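Local coordinates for protein macrolide 2'-phosphotransferase MphH (Brachybacterium faecium, PDB 5UXD) that probably phosphorylates the 2'-hydroxyl of macrolide antibiotics, and binds azithromycin, at residues His17-Asp22 against Ala40-Gly45; Leu76-Pro81 against Thr212-Trp217; Pro100-Ala105 against Tyr200-Leu205. All blocks are in the same frame, centred on the assembly; numbering follows the deposited sequence.

Contact 1 of 3, residues His17-Asp22 against Ala40-Gly45; sequences HGLDLD and ARAHDG. With ZIT (azithromycin), chain I.
At the edge of the N-terminal antiparallel sheet, the short, weakly bonded strand Leu21-Asp22 pairs with the end of strand 35-42, where the chain turns beside a bound azithromycin. Two backbone bonds hold the pairing: Asp22 N donates to Arg41 O at 2.8 Å, almost straight at 169°, and His43 N donates to Asp20 O at 2.9 Å. Between them Leu21 and Ala42 form a non-hydrogen-bonded pair. Leu21 CD1 packs on Ala40 CB at 3.9 Å, and helix 7-16 and Leu50 of strand 47-53 add to the same apolar cluster. A type I turn over Ala42-Gly45, closed by Gly45 N to Ala42 O at 2.7 Å, reverses the chain toward strand 47-53. At its second position His43 folds back over residues 20-22. With CG anti to its own carbonyl carbon (chi1 -77°), its ring carries Asp20 O over one face and brings NE2 to 3.0 Å from Leu21 O. The macrolide meets this corner chiefly through backbone carbonyls: Asp44 O lies 3.1 Å from ZIT C8A, while Asp22 OD2 is 3.6 Å from ZIT C21. Azithromycin C17 lies over one face of the Arg41 guanidinium, whose NH1 forms a salt bridge with Asp47 OD2.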
loop_
_atom_site.group_PDB
_atom_site.type_symbol
_atom_site.label_atom_id
_atom_site.label_comp_id
_atom_site.label_asym_id
_atom_site.label_seq_id
_atom_site.Cartn_x
_atom_site.Cartn_y
_atom_site.Cartn_z
ATOM N N HIS A 17 -23.071 3.813 17.621
ATOM C CA HIS A 17 -22.344 2.561 17.447
ATOM C C HIS A 17 -21.574 2.153 18.701
ATOM O O HIS A 17 -20.695 1.286 18.636
ATOM C CB HIS A 17 -21.429 2.674 16.232
ATOM C CG HIS A 17 -22.184 2.732 14.948
ATOM N ND1 HIS A 17 -22.650 1.600 14.315
ATOM C CD2 HIS A 17 -22.607 3.781 14.207
ATOM C CE1 HIS A 17 -23.302 1.948 13.219
ATOM N NE2 HIS A 17 -23.297 3.268 13.133
ATOM N N GLY A 18 -21.912 2.739 19.845
ATOM C CA GLY A 18 -21.308 2.371 21.110
ATOM C C GLY A 18 -20.007 3.059 21.453
ATOM O O GLY A 18 -19.370 2.664 22.436
ATOM N N LEU A 19 -19.593 4.078 20.693
ATOM C CA LEU A 19 -18.312 4.749 20.918
ATOM C C LEU A 19 -18.561 6.178 21.404
ATOM O O LEU A 19 -19.056 7.024 20.652
ATOM C CB LEU A 19 -17.459 4.709 19.646
ATOM C CG LEU A 19 -16.081 5.343 19.741
ATOM C CD1 LEU A 19 -15.245 4.589 20.752
ATOM C CD2 LEU A 19 -15.402 5.327 18.356
ATOM N N ASP A 20 -18.198 6.426 22.662
ATOM C CA ASP A 20 -18.452 7.690 23.344
ATOM C C ASP A 20 -17.169 8.513 23.312
ATOM O O ASP A 20 -16.181 8.149 23.959
ATOM C CB ASP A 20 -18.915 7.444 24.779
ATOM C CG ASP A 20 -20.201 6.615 24.852
ATOM O OD1 ASP A 20 -21.068 6.771 23.963
ATOM O OD2 ASP A 20 -20.349 5.822 25.812
ATOM N N LEU A 21 -17.188 9.616 22.559
ATOM C CA LEU A 21 -16.002 10.414 22.280
ATOM C C LEU A 21 -16.026 11.758 23.003
ATOM O O LEU A 21 -17.080 12.362 23.217
ATOM C CB LEU A 21 -15.859 10.661 20.774
ATOM C CG LEU A 21 -15.750 9.438 19.860
ATOM C CD1 LEU A 21 -15.752 9.848 18.382
ATOM C CD2 LEU A 21 -14.520 8.607 20.192
ATOM N N ASP A 22 -14.837 12.229 23.362
ATOM C CA ASP A 22 -14.640 13.575 23.897
ATOM C C ASP A 22 -14.576 14.528 22.711
ATOM O O ASP A 22 -13.573 14.573 21.999
ATOM C CB ASP A 22 -13.369 13.624 24.735
ATOM C CG ASP A 22 -13.050 15.017 25.266
ATOM O OD1 ASP A 22 -13.915 15.930 25.231
ATOM O OD2 ASP A 22 -11.915 15.195 25.756
ATOM N N ALA A 40 -10.392 11.081 17.430
ATOM C CA ALA A 40 -10.850 11.625 18.701
ATOM C C ALA A 40 -10.398 10.712 19.826
ATOM O O ALA A 40 -10.067 9.546 19.606
ATOM C CB ALA A 40 -12.383 11.779 18.741
ATOM N N ARG A 41 -10.405 11.258 21.035
ATOM C CA ARG A 41 -10.191 10.461 22.233
ATOM C C ARG A 41 -11.534 10.002 22.785
ATOM O O ARG A 41 -12.501 10.768 22.816
ATOM C CB ARG A 41 -9.416 11.252 23.283
ATOM C CG ARG A 41 -8.851 10.401 24.410
ATOM C CD ARG A 41 -7.919 11.201 25.315
ATOM N NE ARG A 41 -7.317 12.346 24.637
ATOM C CZ ARG A 41 -6.089 12.358 24.128
ATOM N NH1 ARG A 41 -5.316 11.279 24.205
ATOM N NH2 ARG A 41 -5.633 13.453 23.537
ATOM N N ALA A 42 -11.596 8.740 23.203
ATOM C CA ALA A 42 -12.809 8.245 23.832
ATOM C C ALA A 42 -12.852 8.665 25.300
ATOM O O ALA A 42 -11.848 9.074 25.890
ATOM C CB ALA A 42 -12.904 6.725 23.695
ATOM N N HIS A 43 -14.045 8.580 25.891
ATOM C CA HIS A 43 -14.231 9.021 27.269
ATOM C C HIS A 43 -13.348 8.254 28.245
ATOM O O HIS A 43 -13.057 8.766 29.332
ATOM C CB HIS A 43 -15.705 8.911 27.659
ATOM C CG HIS A 43 -16.551 10.018 27.109
ATOM N ND1 HIS A 43 -17.918 10.073 27.282
ATOM C CD2 HIS A 43 -16.220 11.111 26.379
ATOM C CE1 HIS A 43 -18.393 11.153 26.685
ATOM N NE2 HIS A 43 -17.383 11.799 26.130
ATOM N N ASP A 44 -12.944 7.036 27.891
ATOM C CA ASP A 44 -12.019 6.281 28.725
ATOM C C ASP A 44 -10.554 6.565 28.393
ATOM O O ASP A 44 -9.672 5.875 28.913
ATOM C CB ASP A 44 -12.310 4.776 28.631
ATOM C CG ASP A 44 -11.995 4.180 27.262
ATOM O OD1 ASP A 44 -11.388 4.851 26.395
ATOM O OD2 ASP A 44 -12.364 3.001 27.055
ATOM N N GLY A 45 -10.279 7.543 27.530
ATOM C CA GLY A 45 -8.930 7.994 27.265
ATOM C C GLY A 45 -8.275 7.414 26.023
ATOM O O GLY A 45 -7.236 7.934 25.592
HETATM C C1 ZIT I . -7.178 15.853 29.722
HETATM C C2 ZIT I . -6.357 14.517 29.783
HETATM C C3 ZIT I . -6.727 13.667 30.991
HETATM C C4 ZIT I . -8.245 13.323 31.170
HETATM C C5 ZIT I . -8.739 12.134 30.295
HETATM C C6 ZIT I . -10.174 12.264 29.828
HETATM C C7 ZIT I . -11.194 12.101 30.979
HETATM C C8 ZIT I . -12.636 12.516 30.545
HETATM C C9 ZIT I . -12.977 13.941 31.060
HETATM N N10 ZIT I . -12.331 15.024 30.157
HETATM C C11 ZIT I . -11.898 16.164 30.935
HETATM C C12 ZIT I . -10.657 16.804 30.298
HETATM C C13 ZIT I . -9.783 17.597 31.273
HETATM C C14 ZIT I . -8.359 17.698 30.734
HETATM C C15 ZIT I . -7.611 18.820 31.425
HETATM C C16 ZIT I . -6.155 18.884 30.865
HETATM C C17 ZIT I . -6.486 13.829 28.463
HETATM C C18 ZIT I . -8.445 13.028 32.637
HETATM C C19 ZIT I . -10.443 11.170 28.784
HETATM C C20 ZIT I . -13.588 11.569 31.105
HETATM C C21 ZIT I . -13.262 15.392 29.079
HETATM C C22 ZIT I . -13.019 17.171 31.090
HETATM C C23 ZIT I . -9.785 16.962 32.677
HETATM O O1 ZIT I . -7.411 16.385 28.653
HETATM O O6 ZIT I . -10.343 13.531 29.217
HETATM O O12 ZIT I . -11.041 17.683 29.268
HETATM O O13 ZIT I . -10.283 18.936 31.351
HETATM O O14 ZIT I . -7.659 16.478 30.998
HETATM C C1A ZIT I . -7.368 10.231 30.842
HETATM C C2A ZIT I . -7.503 8.818 31.350
HETATM C C3A ZIT I . -6.210 8.097 31.252
HETATM C C4A ZIT I . -5.671 8.124 29.877
HETATM C C5A ZIT I . -5.555 9.565 29.370
HETATM C C6A ZIT I . -5.098 9.615 27.973
HETATM C C7A ZIT I . -5.224 5.956 31.775
HETATM C C8A ZIT I . -7.451 5.999 31.025
HETATM O O1A ZIT I . -8.617 10.878 30.958
HETATM O O2A ZIT I . -7.906 8.846 32.727
HETATM N N3A ZIT I . -6.435 6.722 31.786
HETATM O O5A ZIT I . -6.846 10.277 29.466
HETATM C C1B ZIT I . -4.883 14.241 32.462
HETATM C C2B ZIT I . -4.430 15.279 33.464
HETATM C C3B ZIT I . -4.559 14.870 34.910
HETATM C C4B ZIT I . -4.148 13.458 35.153
HETATM C C5B ZIT I . -4.923 12.531 34.252
HETATM C C6B ZIT I . -4.578 11.087 34.528
HETATM C C7B ZIT I . -3.671 15.855 35.778
HETATM C C8B ZIT I . -6.570 16.203 35.100
HETATM O O1B ZIT I . -6.263 14.332 32.203
HETATM O O3B ZIT I . -5.933 14.964 35.331
HETATM O O4B ZIT I . -4.381 13.085 36.527
HETATM O O5B ZIT I . -4.574 12.827 32.853
#

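Contact 2 of 3, residues Leu76-Pro81 against Thr212-Trp217; sequences LDVAVP and TAVLDW
Residues 76-81 run as an irregular, extended connection along the end of strand 210-214, joined to it by a single bridge in which Ala79 uses both its N-H and its C=O. Ala79 N donates to Thr212 O at 3.0 Å, nearly straight (173°), and Val214 N returns one to Ala79 O, also at 3.0 Å. Ala213, held between these bonds, puts its CA 3.1 Å from Ala79 O, and Ala79 CB meets Ala213 CB at 4.0 Å. Thr212 and Ala213 form a classic beta bulge in strand 210-214, both facing Leu205 of strand 204-207.

Farther along, Trp217 swings back toward residues 76-81. Its NE1 donates to Val214 O at 2.9 Å, reaching that oxygen well above the carbonyl plane and slightly out of its own ring plane. Val80 crosses the indole at about a right angle: CG1, anti to the valine's carbonyl carbon (chi1 -62°), touches Trp217 NE1 at 3.6 Å and also rests on Val214 O. Leu76 CD1 meets Trp217 CZ2, on the six-membered ring. Leucines 68, 69 and 72 of helix 59-72 and Leu132 of helix 119-133 enclose the indole further, and His196 meets it edge-to-face. Val78 CG2 touches Val214 CG2 at 4.3 Å.

The polar demands here are met largely by main chain, with the indole N-H bound to a carbonyl inside an apolar setting. This bond and packing probably fix the rotation of the indole, directly after Asp216, a magnesium ligand in another structure of this protein.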
loop_
_atom_site.group_PDB
_atom_site.type_symbol
_atom_site.label_atom_id
_atom_site.label_comp_id
_atom_site.label_asym_id
_atom_site.label_seq_id
_atom_site.Cartn_x
_atom_site.Cartn_y
_atom_site.Cartn_z
ATOM N N LEU A 76 1.183 -11.449 12.411
ATOM C CA LEU A 76 2.220 -10.430 12.318
ATOM C C LEU A 76 2.557 -9.903 13.706
ATOM O O LEU A 76 1.660 -9.635 14.512
ATOM C CB LEU A 76 1.790 -9.250 11.441
ATOM C CG LEU A 76 1.476 -9.428 9.960
ATOM C CD1 LEU A 76 1.378 -8.049 9.310
ATOM C CD2 LEU A 76 2.532 -10.278 9.264
ATOM N N ASP A 77 3.849 -9.721 13.967
ATOM C CA ASP A 77 4.250 -9.126 15.234
ATOM C C ASP A 77 3.955 -7.632 15.263
ATOM O O ASP A 77 3.561 -7.097 16.306
ATOM C CB ASP A 77 5.725 -9.402 15.502
ATOM C CG ASP A 77 5.997 -10.869 15.734
ATOM O OD1 ASP A 77 5.017 -11.636 15.859
ATOM O OD2 ASP A 77 7.182 -11.256 15.784
ATOM N N VAL A 78 4.114 -6.942 14.131
ATOM C CA VAL A 78 3.758 -5.529 14.097
ATOM C C VAL A 78 2.242 -5.398 14.026
ATOM O O VAL A 78 1.517 -6.352 13.721
ATOM C CB VAL A 78 4.441 -4.782 12.936
ATOM C CG1 VAL A 78 5.951 -4.887 13.053
ATOM C CG2 VAL A 78 3.967 -5.315 11.600
ATOM N N ALA A 79 1.759 -4.196 14.326
ATOM C CA ALA A 79 0.334 -3.949 14.464
ATOM C C ALA A 79 -0.315 -3.613 13.126
ATOM O O ALA A 79 0.311 -3.034 12.236
ATOM C CB ALA A 79 0.095 -2.803 15.447
ATOM N N VAL A 80 -1.590 -3.976 12.998
ATOM C CA VAL A 80 -2.439 -3.512 11.902
ATOM C C VAL A 80 -3.739 -3.012 12.517
ATOM O O VAL A 80 -4.062 -3.343 13.668
ATOM C CB VAL A 80 -2.712 -4.628 10.862
ATOM C CG1 VAL A 80 -1.414 -5.111 10.201
ATOM C CG2 VAL A 80 -3.495 -5.782 11.501
ATOM N N PRO A 81 -4.516 -2.225 11.772
ATOM C CA PRO A 81 -5.784 -1.726 12.325
ATOM C C PRO A 81 -6.701 -2.842 12.809
ATOM O O PRO A 81 -6.817 -3.898 12.182
ATOM C CB PRO A 81 -6.396 -0.964 11.153
ATOM C CG PRO A 81 -5.194 -0.433 10.423
ATOM C CD PRO A 81 -4.148 -1.526 10.527
ATOM N N THR A 212 6.599 -0.477 13.465
ATOM C CA THR A 212 5.728 -0.960 14.521
ATOM C C THR A 212 4.291 -1.159 14.069
ATOM O O THR A 212 3.503 -1.745 14.820
ATOM C CB THR A 212 5.739 -0.002 15.717
ATOM O OG1 THR A 212 5.321 1.304 15.295
ATOM C CG2 THR A 212 7.145 0.085 16.313
ATOM N N ALA A 213 3.927 -0.697 12.876
ATOM C CA ALA A 213 2.600 -0.945 12.328
ATOM C C ALA A 213 2.650 -0.739 10.827
ATOM O O ALA A 213 3.452 0.054 10.326
ATOM C CB ALA A 213 1.547 -0.023 12.956
ATOM N N VAL A 214 1.767 -1.441 10.118
ATOM C CA VAL A 214 1.622 -1.295 8.679
ATOM C C VAL A 214 0.156 -1.012 8.376
ATOM O O VAL A 214 -0.742 -1.687 8.902
ATOM C CB VAL A 214 2.134 -2.540 7.927
ATOM C CG1 VAL A 214 1.918 -2.396 6.424
ATOM C CG2 VAL A 214 3.622 -2.741 8.227
ATOM N N LEU A 215 -0.079 0.004 7.553
ATOM C CA LEU A 215 -1.408 0.534 7.295
ATOM C C LEU A 215 -1.778 0.376 5.827
ATOM O O LEU A 215 -0.955 -0.008 4.987
ATOM C CB LEU A 215 -1.491 2.015 7.677
ATOM C CG LEU A 215 -0.698 2.474 8.898
ATOM C CD1 LEU A 215 -0.517 3.978 8.861
ATOM C CD2 LEU A 215 -1.407 2.045 10.173
ATOM N N ASP A 216 -3.044 0.698 5.536
ATOM C CA ASP A 216 -3.615 0.819 4.189
ATOM C C ASP A 216 -3.379 -0.448 3.367
ATOM O O ASP A 216 -2.579 -0.485 2.442
ATOM C CB ASP A 216 -3.058 2.066 3.478
ATOM C CG ASP A 216 -3.103 3.305 4.380
ATOM O OD1 ASP A 216 -4.158 3.638 4.948
ATOM O OD2 ASP A 216 -2.057 3.965 4.493
ATOM N N TRP A 217 -4.219 -1.430 3.691
ATOM C CA TRP A 217 -4.132 -2.773 3.131
ATOM C C TRP A 217 -5.052 -2.993 1.927
ATOM O O TRP A 217 -5.349 -4.146 1.587
ATOM C CB TRP A 217 -4.442 -3.798 4.229
ATOM C CG TRP A 217 -3.323 -3.904 5.231
ATOM C CD1 TRP A 217 -3.180 -3.184 6.384
ATOM C CD2 TRP A 217 -2.176 -4.750 5.140
ATOM N NE1 TRP A 217 -2.013 -3.542 7.020
ATOM C CE2 TRP A 217 -1.380 -4.501 6.278
ATOM C CE3 TRP A 217 -1.753 -5.706 4.222
ATOM C CZ2 TRP A 217 -0.187 -5.174 6.517
ATOM C CZ3 TRP A 217 -0.557 -6.363 4.449
ATOM C CH2 TRP A 217 0.214 -6.096 5.587
#

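Contact 3 of 3, residues Pro100-Ala105 against Tyr200-Leu205; sequences PGLTVA and YPAHTL
This is a buried strand-to-turn contact in the four-stranded antiparallel sheet of the larger lobe, where strand 99-104 meets the turn that leads into strand 204-207. Regular pairing is brief. Pro100 and Leu205 form an antiparallel non-hydrogen-bonded pair, and Gly101 N gives Thr204 O a weak bond of 3.3 Å. Pro100 CA adds a C-H...O contact of 3.4 Å to that same carbonyl.

Gly101, which has no side chain, passes close to Pro201 O and Thr204 OG1. Pro201 O receives two donors from within its own segment, Thr204 N at 3.2 Å and Thr204 OG1 at 3.1 Å, both from one face of its plane. The hydroxyl gets there by sitting between Thr204's backbone N and carbonyl carbon (chi1 69°), and the 3-10 turn over Pro201-Ala202 is tied to the start of the strand.

Beyond the glycine, Leu102 lies over this turn. Its CB approaches the Ala202 backbone and packs on Pro201 CB, while Leu102 CD2, carried by a CG anti to the backbone N (chi1 -177°), reaches Ala202 CB at 3.8 Å. Trp112 of strand 110-112 touches both Leu102 and Pro201. At the other end, Leu205 CD2 comes up beside the proline ring, 4.0 Å from Pro100 CG, and the two side chains cross obliquely.

With a weak backbone bond from Gly101 to Thr204, close apolar packing probably does much of the joining. The turn so seated carries Tyr200 of the azithromycin pocket, Ala202 of the GDP site and His203 of the magnesium site, the last two seen in other structures of this protein.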
loop_
_atom_site.group_PDB
_atom_site.type_symbol
_atom_site.label_atom_id
_atom_site.label_comp_id
_atom_site.label_asym_id
_atom_site.label_seq_id
_atom_site.Cartn_x
_atom_site.Cartn_y
_atom_site.Cartn_z
ATOM N N PRO A 100 4.333 8.061 11.370
ATOM C CA PRO A 100 4.488 7.640 9.972
ATOM C C PRO A 100 5.911 7.871 9.484
ATOM O O PRO A 100 6.528 8.898 9.775
ATOM C CB PRO A 100 3.483 8.522 9.221
ATOM C CG PRO A 100 2.537 9.014 10.266
ATOM C CD PRO A 100 3.350 9.149 11.510
ATOM N N GLY A 101 6.438 6.893 8.746
ATOM C CA GLY A 101 7.767 7.045 8.193
ATOM C C GLY A 101 7.876 8.122 7.138
ATOM O O GLY A 101 8.992 8.532 6.805
ATOM N N LEU A 102 6.745 8.586 6.617
ATOM C CA LEU A 102 6.699 9.630 5.604
ATOM C C LEU A 102 5.330 10.285 5.691
ATOM O O LEU A 102 4.310 9.588 5.669
ATOM C CB LEU A 102 6.939 9.040 4.206
ATOM C CG LEU A 102 7.003 9.916 2.952
ATOM C CD1 LEU A 102 7.794 9.198 1.871
ATOM C CD2 LEU A 102 5.616 10.267 2.425
ATOM N N THR A 103 5.308 11.612 5.789
ATOM C CA THR A 103 4.065 12.369 5.820
ATOM C C THR A 103 4.031 13.372 4.670
ATOM O O THR A 103 5.069 13.879 4.226
ATOM C CB THR A 103 3.883 13.101 7.165
ATOM O OG1 THR A 103 5.052 13.878 7.461
ATOM C CG2 THR A 103 3.646 12.105 8.290
ATOM N N VAL A 104 2.822 13.644 4.180
ATOM C CA VAL A 104 2.618 14.612 3.105
ATOM C C VAL A 104 1.699 15.705 3.637
ATOM O O VAL A 104 0.595 15.415 4.118
ATOM C CB VAL A 104 2.015 13.956 1.850
ATOM C CG1 VAL A 104 1.652 15.017 0.811
ATOM C CG2 VAL A 104 2.976 12.935 1.267
ATOM N N ALA A 105 2.160 16.948 3.521
ATOM C CA ALA A 105 1.407 18.091 4.012
ATOM C C ALA A 105 0.242 18.406 3.074
ATOM O O ALA A 105 0.049 17.769 2.035
ATOM C CB ALA A 105 2.322 19.301 4.181
ATOM N N TYR A 200 5.875 1.255 1.226
ATOM C CA TYR A 200 6.865 2.313 1.356
ATOM C C TYR A 200 6.549 3.090 2.627
ATOM O O TYR A 200 5.506 2.868 3.250
ATOM C CB TYR A 200 6.882 3.203 0.095
ATOM C CG TYR A 200 5.616 3.950 -0.259
ATOM C CD1 TYR A 200 4.577 3.318 -0.928
ATOM C CD2 TYR A 200 5.491 5.308 0.013
ATOM C CE1 TYR A 200 3.430 4.002 -1.275
ATOM C CE2 TYR A 200 4.351 6.000 -0.333
ATOM C CZ TYR A 200 3.320 5.342 -0.972
ATOM O OH TYR A 200 2.176 6.030 -1.321
ATOM N N PRO A 201 7.470 3.953 3.084
ATOM C CA PRO A 201 7.363 4.494 4.453
ATOM C C PRO A 201 6.066 5.226 4.777
ATOM O O PRO A 201 5.698 5.300 5.957
ATOM C CB PRO A 201 8.573 5.430 4.535
ATOM C CG PRO A 201 9.594 4.752 3.696
ATOM C CD PRO A 201 8.820 4.179 2.530
ATOM N N ALA A 202 5.355 5.767 3.783
ATOM C CA ALA A 202 4.079 6.409 4.080
ATOM C C ALA A 202 3.038 5.429 4.613
ATOM O O ALA A 202 2.053 5.863 5.218
ATOM C CB ALA A 202 3.529 7.105 2.838
ATOM N N HIS A 203 3.216 4.124 4.390
ATOM C CA HIS A 203 2.273 3.127 4.877
ATOM C C HIS A 203 2.812 2.349 6.070
ATOM O O HIS A 203 2.310 1.264 6.383
ATOM C CB HIS A 203 1.879 2.181 3.748
ATOM C CG HIS A 203 1.088 2.854 2.678
ATOM N ND1 HIS A 203 1.252 2.582 1.341
ATOM C CD2 HIS A 203 0.137 3.819 2.755
ATOM C CE1 HIS A 203 0.422 3.334 0.636
ATOM N NE2 HIS A 203 -0.264 4.096 1.471
ATOM N N THR A 204 3.845 2.862 6.722
ATOM C CA THR A 204 4.346 2.274 7.949
ATOM C C THR A 204 4.239 3.288 9.083
ATOM O O THR A 204 4.108 4.499 8.868
ATOM C CB THR A 204 5.801 1.798 7.801
ATOM O OG1 THR A 204 6.666 2.934 7.677
ATOM C CG2 THR A 204 5.975 0.902 6.572
ATOM N N LEU A 205 4.251 2.775 10.305
ATOM C CA LEU A 205 4.563 3.613 11.446
ATOM C C LEU A 205 5.854 3.100 12.051
ATOM O O LEU A 205 6.093 1.880 12.085
ATOM C CB LEU A 205 3.448 3.622 12.495
ATOM C CG LEU A 205 2.029 3.864 11.975
ATOM C CD1 LEU A 205 1.006 3.681 13.080
ATOM C CD2 LEU A 205 1.921 5.245 11.364
#

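Overall arrangement
Contacts 2 and 3 belong to one sheet, with centres 13 Å apart, and contact 3 is nested in the chain loop that contact 2 closes. Strands 204-207 and 210-214 join them: Thr212 N lies 2.8 Å from Leu205 O, and Ala213 O 2.8 Å from Leu205 N, both probable hydrogen bonds. His203 of contact 3 and Asp216 of contact 2, both magnesium ligands in another structure, lie side by side there. Contact 1 stands apart in the N-terminal sheet, its centre 23 Å from that of contact 2 and 26 Å from that of contact 3. Separate azithromycin molecules lie at the two regions: one at the turn of contact 1, another against Tyr200 of contact 3.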